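Local coordinates for protein putative hexose oxidase (PDB 5AWV) that probably oxidises a sugar of teicoplanin-type glycopeptide antibiotics, using an FAD bound covalently to the enzyme, at residues A115-M120 with K226-V231; V488-L493 with H517-R522; V33-T36 with P40-L43; H206-W211 with R503-A508. All coordinates share one frame; numbering follows the deposited sequence.

Contact 1 of 4, residues A115-M120 with K226-V231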
loop_
_atom_site.group_PDB
_atom_site.type_symbol
_atom_site.label_atom_id
_atom_site.label_comp_id
_atom_site.label_asym_id
_atom_site.label_seq_id
_atom_site.Cartn_x
_atom_site.Cartn_y
_atom_site.Cartn_z
ATOM N N ALA A 115 -1.470 17.694 5.403
ATOM C CA ALA A 115 -2.023 19.052 5.541
ATOM C C ALA A 115 -2.706 19.522 4.324
ATOM O O ALA A 115 -2.465 19.046 3.194
ATOM C CB ALA A 115 -0.938 20.037 5.857
ATOM N N TYR A 116 -3.652 20.401 4.560
ATOM C CA TYR A 116 -4.270 21.112 3.454
ATOM C C TYR A 116 -3.254 22.135 2.887
ATOM O O TYR A 116 -2.688 22.909 3.622
ATOM C CB TYR A 116 -5.509 21.828 3.862
ATOM C CG TYR A 116 -5.996 22.739 2.741
ATOM C CD1 TYR A 116 -6.487 22.201 1.523
ATOM C CD2 TYR A 116 -5.962 24.134 2.906
ATOM C CE1 TYR A 116 -6.956 23.013 0.504
ATOM C CE2 TYR A 116 -6.468 24.964 1.896
ATOM C CZ TYR A 116 -6.948 24.406 0.691
ATOM O OH TYR A 116 -7.411 25.262 -0.303
ATOM N N ASP A 117 -3.038 22.093 1.579
ATOM C CA ASP A 117 -2.054 22.937 0.912
ATOM C C ASP A 117 -2.754 23.954 0.058
ATOM O O ASP A 117 -3.186 23.603 -1.051
ATOM C CB ASP A 117 -1.146 22.061 0.050
ATOM C CG ASP A 117 -0.024 22.851 -0.648
ATOM O OD1 ASP A 117 -0.212 24.059 -0.878
ATOM O OD2 ASP A 117 1.003 22.245 -0.953
ATOM N N PRO A 118 -2.924 25.225 0.529
ATOM C CA PRO A 118 -3.713 26.159 -0.334
ATOM C C PRO A 118 -3.127 26.429 -1.697
ATOM O O PRO A 118 -3.870 26.804 -2.542
ATOM C CB PRO A 118 -3.835 27.453 0.507
ATOM C CG PRO A 118 -2.828 27.314 1.581
ATOM C CD PRO A 118 -2.353 25.891 1.691
ATOM N N SER A 119 -1.846 26.228 -1.935
ATOM C CA SER A 119 -1.309 26.635 -3.261
ATOM C C SER A 119 -1.544 25.523 -4.296
ATOM O O SER A 119 -1.533 25.779 -5.487
ATOM C CB SER A 119 0.146 26.939 -3.154
ATOM O OG SER A 119 0.795 25.700 -2.942
ATOM N N MET A 120 -1.806 24.300 -3.840
ATOM C CA MET A 120 -2.319 23.233 -4.720
ATOM C C MET A 120 -3.822 23.028 -4.626
ATOM O O MET A 120 -4.401 22.357 -5.502
ATOM C CB MET A 120 -1.542 21.946 -4.450
ATOM C CG MET A 120 -0.051 22.150 -4.584
ATOM S SD MET A 120 0.454 22.320 -6.357
ATOM C CE MET A 120 1.058 20.682 -6.701
ATOM N N LYS A 226 6.322 13.857 -2.147
ATOM C CA LYS A 226 5.000 14.352 -1.774
ATOM C C LYS A 226 3.916 13.821 -2.757
ATOM O O LYS A 226 4.151 13.747 -3.994
ATOM C CB LYS A 226 4.864 15.918 -1.820
ATOM C CG LYS A 226 6.004 16.675 -1.088
ATOM C CD LYS A 226 5.744 18.173 -1.074
ATOM C CE LYS A 226 6.683 19.040 -0.224
ATOM N NZ LYS A 226 8.055 18.500 -0.160
ATOM N N TYR A 227 2.732 13.559 -2.214
ATOM C CA TYR A 227 1.505 13.319 -2.999
ATOM C C TYR A 227 0.508 14.391 -2.643
ATOM O O TYR A 227 0.413 14.732 -1.468
ATOM C CB TYR A 227 0.869 11.987 -2.626
ATOM C CG TYR A 227 1.605 10.727 -2.991
ATOM C CD1 TYR A 227 1.546 10.203 -4.284
ATOM C CD2 TYR A 227 2.299 10.001 -2.046
ATOM C CE1 TYR A 227 2.212 9.014 -4.630
ATOM C CE2 TYR A 227 2.917 8.767 -2.377
ATOM C CZ TYR A 227 2.872 8.293 -3.681
ATOM O OH TYR A 227 3.470 7.047 -4.039
ATOM N N TRP A 228 -0.203 14.924 -3.637
ATOM C CA TRP A 228 -1.330 15.796 -3.398
ATOM C C TRP A 228 -2.591 15.160 -3.893
ATOM O O TRP A 228 -2.674 14.733 -5.068
ATOM C CB TRP A 228 -1.187 17.165 -4.087
ATOM C CG TRP A 228 -0.183 18.075 -3.450
ATOM C CD1 TRP A 228 -0.403 19.001 -2.466
ATOM C CD2 TRP A 228 1.185 18.224 -3.815
ATOM N NE1 TRP A 228 0.759 19.694 -2.201
ATOM C CE2 TRP A 228 1.735 19.241 -3.016
ATOM C CE3 TRP A 228 2.003 17.582 -4.736
ATOM C CZ2 TRP A 228 3.099 19.650 -3.120
ATOM C CZ3 TRP A 228 3.319 18.002 -4.874
ATOM C CH2 TRP A 228 3.851 19.044 -4.076
ATOM N N MET A 229 -3.577 15.141 -3.023
ATOM C CA MET A 229 -4.836 14.352 -3.244
ATOM C C MET A 229 -6.034 15.289 -3.207
ATOM O O MET A 229 -6.147 16.122 -2.288
ATOM C CB MET A 229 -5.012 13.293 -2.139
ATOM C CG MET A 229 -3.804 12.457 -1.812
ATOM S SD MET A 229 -3.236 11.471 -3.211
ATOM C CE MET A 229 -4.544 10.238 -3.244
ATOM N N ARG A 230 -6.942 15.143 -4.170
ATOM C CA ARG A 230 -8.173 15.831 -4.174
ATOM C C ARG A 230 -9.149 15.244 -5.227
ATOM O O ARG A 230 -8.714 14.630 -6.220
ATOM C CB ARG A 230 -7.948 17.370 -4.482
ATOM C CG ARG A 230 -7.268 17.644 -5.821
ATOM C CD ARG A 230 -7.545 19.087 -6.333
ATOM N NE ARG A 230 -8.935 19.189 -6.703
ATOM C CZ ARG A 230 -9.729 20.239 -6.525
ATOM N NH1 ARG A 230 -9.315 21.336 -5.939
ATOM N NH2 ARG A 230 -10.992 20.150 -6.922
ATOM N N VAL A 231 -10.430 15.465 -5.015
ATOM C CA VAL A 231 -11.477 15.122 -5.986
ATOM C C VAL A 231 -11.213 15.830 -7.324
ATOM O O VAL A 231 -10.655 16.919 -7.377
ATOM C CB VAL A 231 -12.891 15.431 -5.504
ATOM C CG1 VAL A 231 -13.198 14.758 -4.222
ATOM C CG2 VAL A 231 -13.092 16.954 -5.344
#
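The carboxylate of Asp-117 is gripped at both oxygens, OD1 by Ser-119 of its own turn and OD2 by the indole of Trp-228 across the contact. OD1 of Asp-117 accepts from Ser-119 OG at 2.8 Å and from Ser-119 N at 2.9 Å, both donors reaching it from the same face of the carboxylate plane. With CG anti to the backbone N (chi1 -177°), Asp-117 presents OD2 to Trp-228 NE1 at 2.9 Å, in a bond bent to 153° at the hydrogen. The indole nitrogen comes from above the carboxylate plane, 39° out of it, while OD2 stays near the edge of the ring. These bonds restrict rotation of the carboxylate and give the buried indole N-H an acceptor that is probably charged.

Met-120 lies across one face of the same indole. Its CB is 3.7 Å from Trp-228 CD1, and its CG makes a CH-pi contact, 3.7 Å from the centroid of the Trp-228 five-membered ring. Bends at chi2 and chi3 swing the chain on, so that CE lies over the middle of the ring system and SD stands farther above it in a Met-aromatic contact. Lys-226 CB covers part of the opposite face. Leu-27 of the second subunit packs against Asp-117.

Strand 122-125 lies between strands 114-117 and 223-229, and Trp-228 spans it to reach an Asx turn, closed by Ser-119 N on Asp-117 OD1, at the end of the outermost strand, within this chain, of the antiparallel sheet in the FAD-binding part of the protein.

Contact 2 of 4, residues V488-L493 with H517-R522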
loop_
_atom_site.group_PDB
_atom_site.type_symbol
_atom_site.label_atom_id
_atom_site.label_comp_id
_atom_site.label_asym_id
_atom_site.label_seq_id
_atom_site.Cartn_x
_atom_site.Cartn_y
_atom_site.Cartn_z
ATOM N N VAL A 488 2.968 -14.748 -22.039
ATOM C CA VAL A 488 2.594 -13.352 -21.784
ATOM C C VAL A 488 3.563 -12.819 -20.733
ATOM O O VAL A 488 3.692 -13.390 -19.678
ATOM C CB VAL A 488 1.163 -13.254 -21.286
ATOM C CG1 VAL A 488 0.713 -11.800 -21.077
ATOM C CG2 VAL A 488 0.232 -13.873 -22.323
ATOM N N PRO A 489 4.336 -11.795 -21.081
ATOM C CA PRO A 489 5.236 -11.260 -20.124
ATOM C C PRO A 489 4.563 -10.628 -18.881
ATOM O O PRO A 489 3.403 -10.207 -18.936
ATOM C CB PRO A 489 6.042 -10.220 -20.921
ATOM C CG PRO A 489 5.324 -9.980 -22.134
ATOM C CD PRO A 489 4.298 -11.048 -22.332
ATOM N N TRP A 490 5.287 -10.682 -17.774
ATOM C CA TRP A 490 4.811 -10.130 -16.472
ATOM C C TRP A 490 4.220 -8.752 -16.630
ATOM O O TRP A 490 3.103 -8.471 -16.121
ATOM C CB TRP A 490 5.949 -10.064 -15.470
ATOM C CG TRP A 490 7.073 -9.046 -15.814
ATOM C CD1 TRP A 490 8.242 -9.305 -16.493
ATOM C CD2 TRP A 490 7.150 -7.659 -15.410
ATOM N NE1 TRP A 490 9.000 -8.171 -16.549
ATOM C CE2 TRP A 490 8.352 -7.143 -15.907
ATOM C CE3 TRP A 490 6.324 -6.822 -14.665
ATOM C CZ2 TRP A 490 8.755 -5.844 -15.675
ATOM C CZ3 TRP A 490 6.686 -5.501 -14.513
ATOM C CH2 TRP A 490 7.906 -5.027 -15.012
ATOM N N HIS A 491 4.912 -7.892 -17.400
ATOM C CA HIS A 491 4.452 -6.508 -17.536
ATOM C C HIS A 491 3.135 -6.343 -18.236
ATOM O O HIS A 491 2.391 -5.403 -18.001
ATOM C CB HIS A 491 5.563 -5.618 -18.104
ATOM C CG HIS A 491 6.161 -6.100 -19.378
ATOM N ND1 HIS A 491 5.460 -6.174 -20.570
ATOM C CD2 HIS A 491 7.401 -6.530 -19.650
ATOM C CE1 HIS A 491 6.265 -6.588 -21.526
ATOM N NE2 HIS A 491 7.448 -6.796 -20.985
ATOM N N ASP A 492 2.785 -7.276 -19.101
ATOM C CA ASP A 492 1.476 -7.277 -19.713
ATOM C C ASP A 492 0.360 -7.760 -18.813
ATOM O O ASP A 492 -0.740 -7.282 -18.928
ATOM C CB ASP A 492 1.478 -8.057 -20.998
ATOM C CG ASP A 492 2.413 -7.376 -22.112
ATOM O OD1 ASP A 492 3.066 -6.274 -21.913
ATOM O OD2 ASP A 492 2.409 -7.942 -23.206
ATOM N N LEU A 493 0.651 -8.648 -17.895
ATOM C CA LEU A 493 -0.323 -9.050 -16.929
ATOM C C LEU A 493 -0.613 -7.877 -15.923
ATOM O O LEU A 493 -1.766 -7.645 -15.591
ATOM C CB LEU A 493 0.239 -10.258 -16.096
ATOM C CG LEU A 493 0.584 -11.524 -16.922
ATOM C CD1 LEU A 493 1.092 -12.595 -15.978
ATOM C CD2 LEU A 493 -0.659 -11.967 -17.653
ATOM N N HIS A 517 14.319 -3.062 -9.760
ATOM C CA HIS A 517 14.056 -4.242 -8.949
ATOM C C HIS A 517 13.463 -5.315 -9.817
ATOM O O HIS A 517 13.295 -5.097 -11.010
ATOM C CB HIS A 517 13.182 -3.880 -7.732
ATOM C CG HIS A 517 11.889 -3.193 -8.066
ATOM N ND1 HIS A 517 10.873 -3.818 -8.751
ATOM C CD2 HIS A 517 11.456 -1.934 -7.810
ATOM C CE1 HIS A 517 9.839 -2.990 -8.855
ATOM N NE2 HIS A 517 10.167 -1.840 -8.287
ATOM N N ALA A 518 13.105 -6.490 -9.255
ATOM C CA ALA A 518 12.615 -7.672 -10.049
ATOM C C ALA A 518 11.492 -7.548 -11.144
ATOM O O ALA A 518 11.505 -8.267 -12.145
ATOM C CB ALA A 518 12.352 -8.869 -9.119
ATOM N N LEU A 519 10.600 -6.605 -10.970
ATOM C CA LEU A 519 9.446 -6.352 -11.781
ATOM C C LEU A 519 9.395 -4.805 -12.027
ATOM O O LEU A 519 8.334 -4.195 -12.034
ATOM C CB LEU A 519 8.186 -6.755 -10.996
ATOM C CG LEU A 519 8.009 -8.256 -10.707
ATOM C CD1 LEU A 519 6.768 -8.401 -9.862
ATOM C CD2 LEU A 519 7.911 -9.038 -12.013
ATOM N N SER A 520 10.568 -4.190 -12.277
ATOM C CA SER A 520 10.642 -2.764 -12.690
ATOM C C SER A 520 10.533 -2.602 -14.193
ATOM O O SER A 520 10.994 -3.425 -14.988
ATOM C CB SER A 520 11.845 -2.086 -12.107
ATOM O OG SER A 520 13.053 -2.715 -12.601
ATOM N N ILE A 521 9.850 -1.550 -14.579
ATOM C CA ILE A 521 9.632 -1.180 -15.961
ATOM C C ILE A 521 11.046 -0.935 -16.567
ATOM O O ILE A 521 11.922 -0.324 -15.950
ATOM C CB ILE A 521 8.738 0.041 -16.055
ATOM C CG1 ILE A 521 7.332 -0.270 -15.454
ATOM C CG2 ILE A 521 8.585 0.474 -17.500
ATOM C CD1 ILE A 521 6.565 0.936 -14.989
ATOM N N ARG A 522 11.274 -1.526 -17.720
ATOM C CA ARG A 522 12.537 -1.367 -18.441
ATOM C C ARG A 522 12.387 -0.209 -19.423
ATOM O O ARG A 522 11.306 -0.082 -20.034
ATOM C CB ARG A 522 12.780 -2.611 -19.236
ATOM C CG ARG A 522 12.935 -3.830 -18.378
ATOM C CD ARG A 522 14.391 -4.112 -18.098
ATOM N NE ARG A 522 14.769 -3.778 -16.729
ATOM C CZ ARG A 522 16.026 -3.752 -16.278
ATOM N NH1 ARG A 522 17.053 -4.038 -17.102
ATOM N NH2 ARG A 522 16.258 -3.439 -14.988
#
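Trp-490, at the start of helix 490-495, lays its indole against the C-terminal loop 517-522, chiefly against Leu-519 and Ser-520. Along that loop His-517 comes first. It touches the FAD, stacks on Phe-96 and gives its NE2 proton to Gly-218 O, while Ser-520 CB sits over the centre of its ring. His-517 also begins a beta turn, closed by Ser-520 N to His-517 O at 3.1 Å and reinforced by a nearly straight bond from His-517 N to Ser-520 OG (3.1 Å, 169°).

Leu-519 carries most of the contact. Its CD2 lies over one face of the indole, 3.7 Å from Trp-490 CD2, in a CH-pi contact with the five-membered ring. The leucine and the indole run alongside in opposing senses. The Leu-519 backbone joins in: Leu-519 O lies 3.1 Å from Trp-490 CH2. Ser-520 then brings its own O to the ring edge, 3.4 Å from Trp-490 CZ2, and Ile-521 N follows near the ring plane, 4.0 Å from Trp-490 CH2.

On the helix side, a chi1 of 67° sets the Trp-490 indole beside the next residue of its own helix, where His-491 CB backs the face opposite Leu-519.

No hydrogen bond crosses the contact. It therefore rests on apolar cover from Leu-519 and on carbonyl oxygens close to the C-H rim of the Trp-490 benzo ring, probably a weakly polar attraction, where the loop that carries His-517 to the flavin pocket meets the helix start.

Contact 3 of 4, residues V33-T36 with P40-L43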
loop_
_atom_site.group_PDB
_atom_site.type_symbol
_atom_site.label_atom_id
_atom_site.label_comp_id
_atom_site.label_asym_id
_atom_site.label_seq_id
_atom_site.Cartn_x
_atom_site.Cartn_y
_atom_site.Cartn_z
ATOM N N VAL A 33 20.355 11.488 8.235
ATOM C CA VAL A 33 21.174 10.659 9.020
ATOM C C VAL A 33 21.616 9.464 8.181
ATOM O O VAL A 33 20.791 8.694 7.688
ATOM C CB VAL A 33 20.458 10.099 10.288
ATOM C CG1 VAL A 33 21.458 9.470 11.229
ATOM C CG2 VAL A 33 19.646 11.177 11.006
ATOM N N LYS A 34 22.910 9.206 8.119
ATOM C CA LYS A 34 23.384 7.987 7.494
ATOM C C LYS A 34 23.616 6.994 8.570
ATOM O O LYS A 34 24.506 7.177 9.345
ATOM C CB LYS A 34 24.699 8.191 6.743
ATOM C CG LYS A 34 24.497 8.626 5.317
ATOM C CD LYS A 34 25.097 9.990 4.983
ATOM C CE LYS A 34 25.766 9.993 3.611
ATOM N NZ LYS A 34 26.827 8.926 3.518
ATOM N N VAL A 35 22.839 5.926 8.596
ATOM C CA VAL A 35 22.874 4.912 9.605
ATOM C C VAL A 35 23.653 3.707 9.012
ATOM O O VAL A 35 23.137 2.935 8.192
ATOM C CB VAL A 35 21.443 4.466 9.987
ATOM C CG1 VAL A 35 21.471 3.379 11.046
ATOM C CG2 VAL A 35 20.663 5.694 10.448
ATOM N N THR A 36 24.896 3.543 9.501
ATOM C CA THR A 36 25.744 2.506 9.086
ATOM C C THR A 36 25.572 1.374 10.091
ATOM O O THR A 36 25.036 1.586 11.183
ATOM C CB THR A 36 27.194 3.078 9.058
ATOM O OG1 THR A 36 27.486 3.692 10.303
ATOM C CG2 THR A 36 27.309 4.181 8.028
ATOM N N PRO A 40 23.437 2.279 16.381
ATOM C CA PRO A 40 22.457 1.438 17.044
ATOM C C PRO A 40 21.062 1.417 16.359
ATOM O O PRO A 40 20.319 0.533 16.644
ATOM C CB PRO A 40 22.291 2.112 18.413
ATOM C CG PRO A 40 22.834 3.443 18.277
ATOM C CD PRO A 40 23.862 3.409 17.202
ATOM N N ARG A 41 20.715 2.410 15.545
ATOM C CA ARG A 41 19.481 2.358 14.759
ATOM C C ARG A 41 19.493 1.357 13.601
ATOM O O ARG A 41 18.432 1.038 12.996
ATOM C CB ARG A 41 19.146 3.754 14.183
ATOM C CG ARG A 41 18.857 4.750 15.278
ATOM C CD ARG A 41 18.978 6.168 14.858
ATOM N NE ARG A 41 20.340 6.578 14.683
ATOM C CZ ARG A 41 20.715 7.840 14.582
ATOM N NH1 ARG A 41 19.836 8.883 14.557
ATOM N NH2 ARG A 41 22.007 8.052 14.447
ATOM N N TYR A 42 20.667 0.867 13.219
ATOM C CA TYR A 42 20.753 0.114 11.928
ATOM C C TYR A 42 19.856 -1.105 11.828
ATOM O O TYR A 42 19.115 -1.281 10.833
ATOM C CB TYR A 42 22.225 -0.313 11.653
ATOM C CG TYR A 42 22.453 -1.105 10.400
ATOM C CD1 TYR A 42 22.570 -0.497 9.173
ATOM C CD2 TYR A 42 22.572 -2.476 10.465
ATOM C CE1 TYR A 42 22.811 -1.253 8.003
ATOM C CE2 TYR A 42 22.809 -3.245 9.314
ATOM C CZ TYR A 42 22.928 -2.621 8.093
ATOM O OH TYR A 42 23.140 -3.412 6.973
ATOM N N LEU A 43 19.937 -1.990 12.819
ATOM C CA LEU A 43 19.114 -3.204 12.797
ATOM C C LEU A 43 17.587 -2.933 12.772
ATOM O O LEU A 43 16.865 -3.652 12.096
ATOM C CB LEU A 43 19.509 -4.250 13.882
ATOM C CG LEU A 43 20.907 -4.950 13.685
ATOM C CD1 LEU A 43 21.371 -5.733 14.915
ATOM C CD2 LEU A 43 20.982 -5.936 12.501
#
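This is a local, mostly apolar contact at a turn where the chain passes from strand 33-35 toward helix 42-46: Val-33 and Val-35 of the edge strand fold against Arg-41 and Tyr-42, around the beginning of that helix. It lies on the periphery of the protein, its centre about 29 Å from the centre of the chain. Val-35 makes the central contact. With CG1 anti to the backbone N (chi1 179°), it pushes that methyl against the backbone of the second segment, Val-35 CG1 standing 3.4 Å from Tyr-42 N. The same methyl touches Tyr-42 CB at 3.8 Å and Arg-41 CB at 3.9 Å.

Arg-41 turns back along the strand by a bend at chi3 (-73°). Its guanidinium then offers one face to Val-33, whose CG1 sits 3.6 Å from Arg-41 NH2, the two side chains crossing at about a right angle. The charge is met outside the contact: NH2 forms a salt bridge with Asp-39, and NH1 donates to Leu-140 O of the second subunit.

One residue on from Val-35, Thr-36 O lies 3.4 Å from Tyr-42 CB, and Val-35 O is 3.6 Å from Tyr-42 CD1 at the ring edge. Tyr-42 OH is hydrogen-bonded to Pro-58 O, fixing the outer end of the ring.

Strand 33-35 pairs antiparallel with strand 60-63, whose Leu-63 packs on both valines, and the helix follows beside them.

Contact 4 of 4, residues H206-W211 with R503-A508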
loop_
_atom_site.group_PDB
_atom_site.type_symbol
_atom_site.label_atom_id
_atom_site.label_comp_id
_atom_site.label_asym_id
_atom_site.label_seq_id
_atom_site.Cartn_x
_atom_site.Cartn_y
_atom_site.Cartn_z
ATOM N N HIS A 206 4.672 17.993 -17.396
ATOM C CA HIS A 206 5.095 16.648 -16.950
ATOM C C HIS A 206 3.906 15.783 -16.587
ATOM O O HIS A 206 4.007 14.888 -15.698
ATOM C CB HIS A 206 6.027 16.837 -15.757
ATOM C CG HIS A 206 7.178 17.723 -16.079
ATOM N ND1 HIS A 206 8.224 17.304 -16.862
ATOM C CD2 HIS A 206 7.434 19.011 -15.752
ATOM C CE1 HIS A 206 9.086 18.300 -17.014
ATOM N NE2 HIS A 206 8.620 19.345 -16.362
ATOM N N HIS A 207 2.853 15.961 -17.341
ATOM C CA HIS A 207 1.597 15.195 -17.196
ATOM C C HIS A 207 1.876 13.690 -17.256
ATOM O O HIS A 207 1.212 12.937 -16.489
ATOM C CB HIS A 207 0.595 15.540 -18.320
ATOM C CG HIS A 207 -0.795 15.101 -18.041
ATOM N ND1 HIS A 207 -1.399 14.068 -18.710
ATOM C CD2 HIS A 207 -1.690 15.528 -17.134
ATOM C CE1 HIS A 207 -2.639 13.931 -18.307
ATOM N NE2 HIS A 207 -2.862 14.838 -17.384
ATOM N N ASP A 208 2.795 13.279 -18.139
ATOM C CA ASP A 208 3.271 11.906 -18.251
ATOM C C ASP A 208 3.806 11.283 -16.936
ATOM O O ASP A 208 3.467 10.141 -16.594
ATOM C CB ASP A 208 4.225 11.668 -19.422
ATOM C CG ASP A 208 5.559 12.497 -19.341
ATOM O OD1 ASP A 208 5.599 13.530 -18.592
ATOM O OD2 ASP A 208 6.562 12.083 -20.032
ATOM N N LEU A 209 4.650 12.018 -16.202
ATOM C CA LEU A 209 5.119 11.620 -14.894
ATOM C C LEU A 209 3.994 11.434 -13.845
ATOM O O LEU A 209 4.093 10.489 -13.038
ATOM C CB LEU A 209 6.205 12.569 -14.334
ATOM C CG LEU A 209 6.958 12.104 -13.094
ATOM C CD1 LEU A 209 7.774 10.876 -13.437
ATOM C CD2 LEU A 209 7.867 13.192 -12.594
ATOM N N TRP A 210 3.062 12.359 -13.787
ATOM C CA TRP A 210 1.892 12.337 -12.897
ATOM C C TRP A 210 1.155 11.011 -13.288
ATOM O O TRP A 210 0.820 10.190 -12.459
ATOM C CB TRP A 210 0.947 13.501 -13.140
ATOM C CG TRP A 210 -0.415 13.179 -12.668
ATOM C CD1 TRP A 210 -0.813 13.158 -11.370
ATOM C CD2 TRP A 210 -1.531 12.690 -13.456
ATOM N NE1 TRP A 210 -2.117 12.696 -11.306
ATOM C CE2 TRP A 210 -2.561 12.374 -12.561
ATOM C CE3 TRP A 210 -1.738 12.478 -14.820
ATOM C CZ2 TRP A 210 -3.815 11.922 -12.976
ATOM C CZ3 TRP A 210 -2.945 11.999 -15.237
ATOM C CH2 TRP A 210 -3.993 11.699 -14.309
ATOM N N TRP A 211 0.842 10.867 -14.576
ATOM C CA TRP A 211 0.116 9.682 -15.039
ATOM C C TRP A 211 0.819 8.325 -14.616
ATOM O O TRP A 211 0.136 7.407 -14.132
ATOM C CB TRP A 211 -0.136 9.725 -16.577
ATOM C CG TRP A 211 -0.845 8.506 -17.123
ATOM C CD1 TRP A 211 -2.169 8.309 -17.204
ATOM C CD2 TRP A 211 -0.231 7.301 -17.525
ATOM N NE1 TRP A 211 -2.437 7.067 -17.784
ATOM C CE2 TRP A 211 -1.261 6.408 -17.910
ATOM C CE3 TRP A 211 1.087 6.902 -17.637
ATOM C CZ2 TRP A 211 -0.999 5.136 -18.442
ATOM C CZ3 TRP A 211 1.367 5.602 -18.135
ATOM C CH2 TRP A 211 0.316 4.766 -18.569
ATOM N N ARG A 503 6.593 2.507 -20.349
ATOM C CA ARG A 503 7.990 2.410 -20.806
ATOM C C ARG A 503 8.562 3.777 -21.341
ATOM O O ARG A 503 9.694 4.098 -21.112
ATOM C CB ARG A 503 8.133 1.210 -21.790
ATOM C CG ARG A 503 9.453 1.171 -22.465
ATOM C CD ARG A 503 9.650 -0.112 -23.225
ATOM N NE ARG A 503 9.891 -1.253 -22.377
ATOM C CZ ARG A 503 9.999 -2.488 -22.841
ATOM N NH1 ARG A 503 9.834 -2.725 -24.144
ATOM N NH2 ARG A 503 10.248 -3.495 -22.023
ATOM N N LYS A 504 7.761 4.560 -22.026
ATOM C CA LYS A 504 8.173 5.897 -22.470
ATOM C C LYS A 504 8.463 6.819 -21.298
ATOM O O LYS A 504 9.481 7.525 -21.293
ATOM C CB LYS A 504 7.147 6.481 -23.411
ATOM C CG LYS A 504 7.194 5.748 -24.752
ATOM C CD LYS A 504 6.059 6.153 -25.643
ATOM C CE LYS A 504 6.259 5.570 -27.042
ATOM N NZ LYS A 504 5.222 6.185 -27.906
ATOM N N VAL A 505 7.652 6.747 -20.232
ATOM C CA VAL A 505 7.909 7.518 -19.011
ATOM C C VAL A 505 9.193 7.171 -18.330
ATOM O O VAL A 505 10.001 8.064 -17.957
ATOM C CB VAL A 505 6.748 7.479 -18.003
ATOM C CG1 VAL A 505 7.050 8.394 -16.843
ATOM C CG2 VAL A 505 5.514 7.999 -18.663
ATOM N N LYS A 506 9.473 5.870 -18.252
ATOM C CA LYS A 506 10.651 5.339 -17.669
ATOM C C LYS A 506 11.931 5.848 -18.447
ATOM O O LYS A 506 12.858 6.340 -17.828
ATOM C CB LYS A 506 10.578 3.813 -17.695
ATOM C CG LYS A 506 11.822 3.082 -17.290
ATOM C CD LYS A 506 12.162 3.316 -15.807
ATOM C CE LYS A 506 13.440 2.562 -15.433
ATOM N NZ LYS A 506 13.731 2.559 -13.964
ATOM N N ALA A 507 11.938 5.690 -19.784
ATOM C CA ALA A 507 12.995 6.203 -20.635
ATOM C C ALA A 507 13.177 7.733 -20.470
ATOM O O ALA A 507 14.337 8.203 -20.438
ATOM C CB ALA A 507 12.714 5.887 -22.097
ATOM N N ALA A 508 12.098 8.493 -20.350
ATOM C CA ALA A 508 12.198 9.950 -20.240
ATOM C C ALA A 508 12.702 10.456 -18.862
ATOM O O ALA A 508 13.480 11.422 -18.814
ATOM C CB ALA A 508 10.891 10.639 -20.606
#
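Helix 207-212 and helix 499-509 come together at Asp-208 and Val-505, whose CA atoms are 6.4 Å apart. Val-505 supplies the contact: its CG2 rests 3.6 Å from Asp-208 O and 4.0 Å from Asp-208 CB, meeting the backbone of the facing helix as much as a side chain. The other methyl of Val-505, CG1, is anti to the backbone N (chi1 -175°). It also faces Asp-208 O, at 4.0 Å, and reaches on to Leu-209, where CG1 lies 4.2 Å from Leu-209 CA and 4.3 Å from Leu-209 CD1, a looser touch than that of CG2.

Here the C-terminal region related to berberine bridge enzymes returns to the FAD-binding part of the protein, as in other members of this flavoprotein family. Leu-209 also packs on Ile-196 and Ala-198 of strand 193-199, and its side chain is about 10 Å from the flavin nucleotide.

The polar end of Asp-208 is used beside the methyl contact. A chi1 of 62° folds the carboxylate back toward its own helix, bringing OD1 of Asp-208 to within 3.0 Å of Leu-209 N in a weak bond. OD1 is also hydrogen-bonded to Tyr-509 OH, and this hydroxyl, bonded as well to ND1 of the N-cap residue His-206, ties the start of helix 207-212 to the end of helix 499-509.

How the contacts relate
All four contacts are largely buried, but at different depths: contact 2 is centred about 17 Å from the centre of the chain, contacts 1 and 4 at 21 to 22 Å, and contact 3 outermost at 29 Å. Contacts 2 and 4 share the C-terminal region and touch: Arg-503 NE probably donates to Arg-522 O, and Ile-521 packs on helix 499-509. Contacts 1 and 3 both meet the second subunit. Chemistry follows place. Contacts 1 and 2 each use a tryptophan, hydrogen-bonded through NE1 in contact 1 but met by a leucine methyl and carbonyls in contact 2. Contact 4 relies on one valine's methyls, contact 3 on valines against an arginine whose charge is met outside.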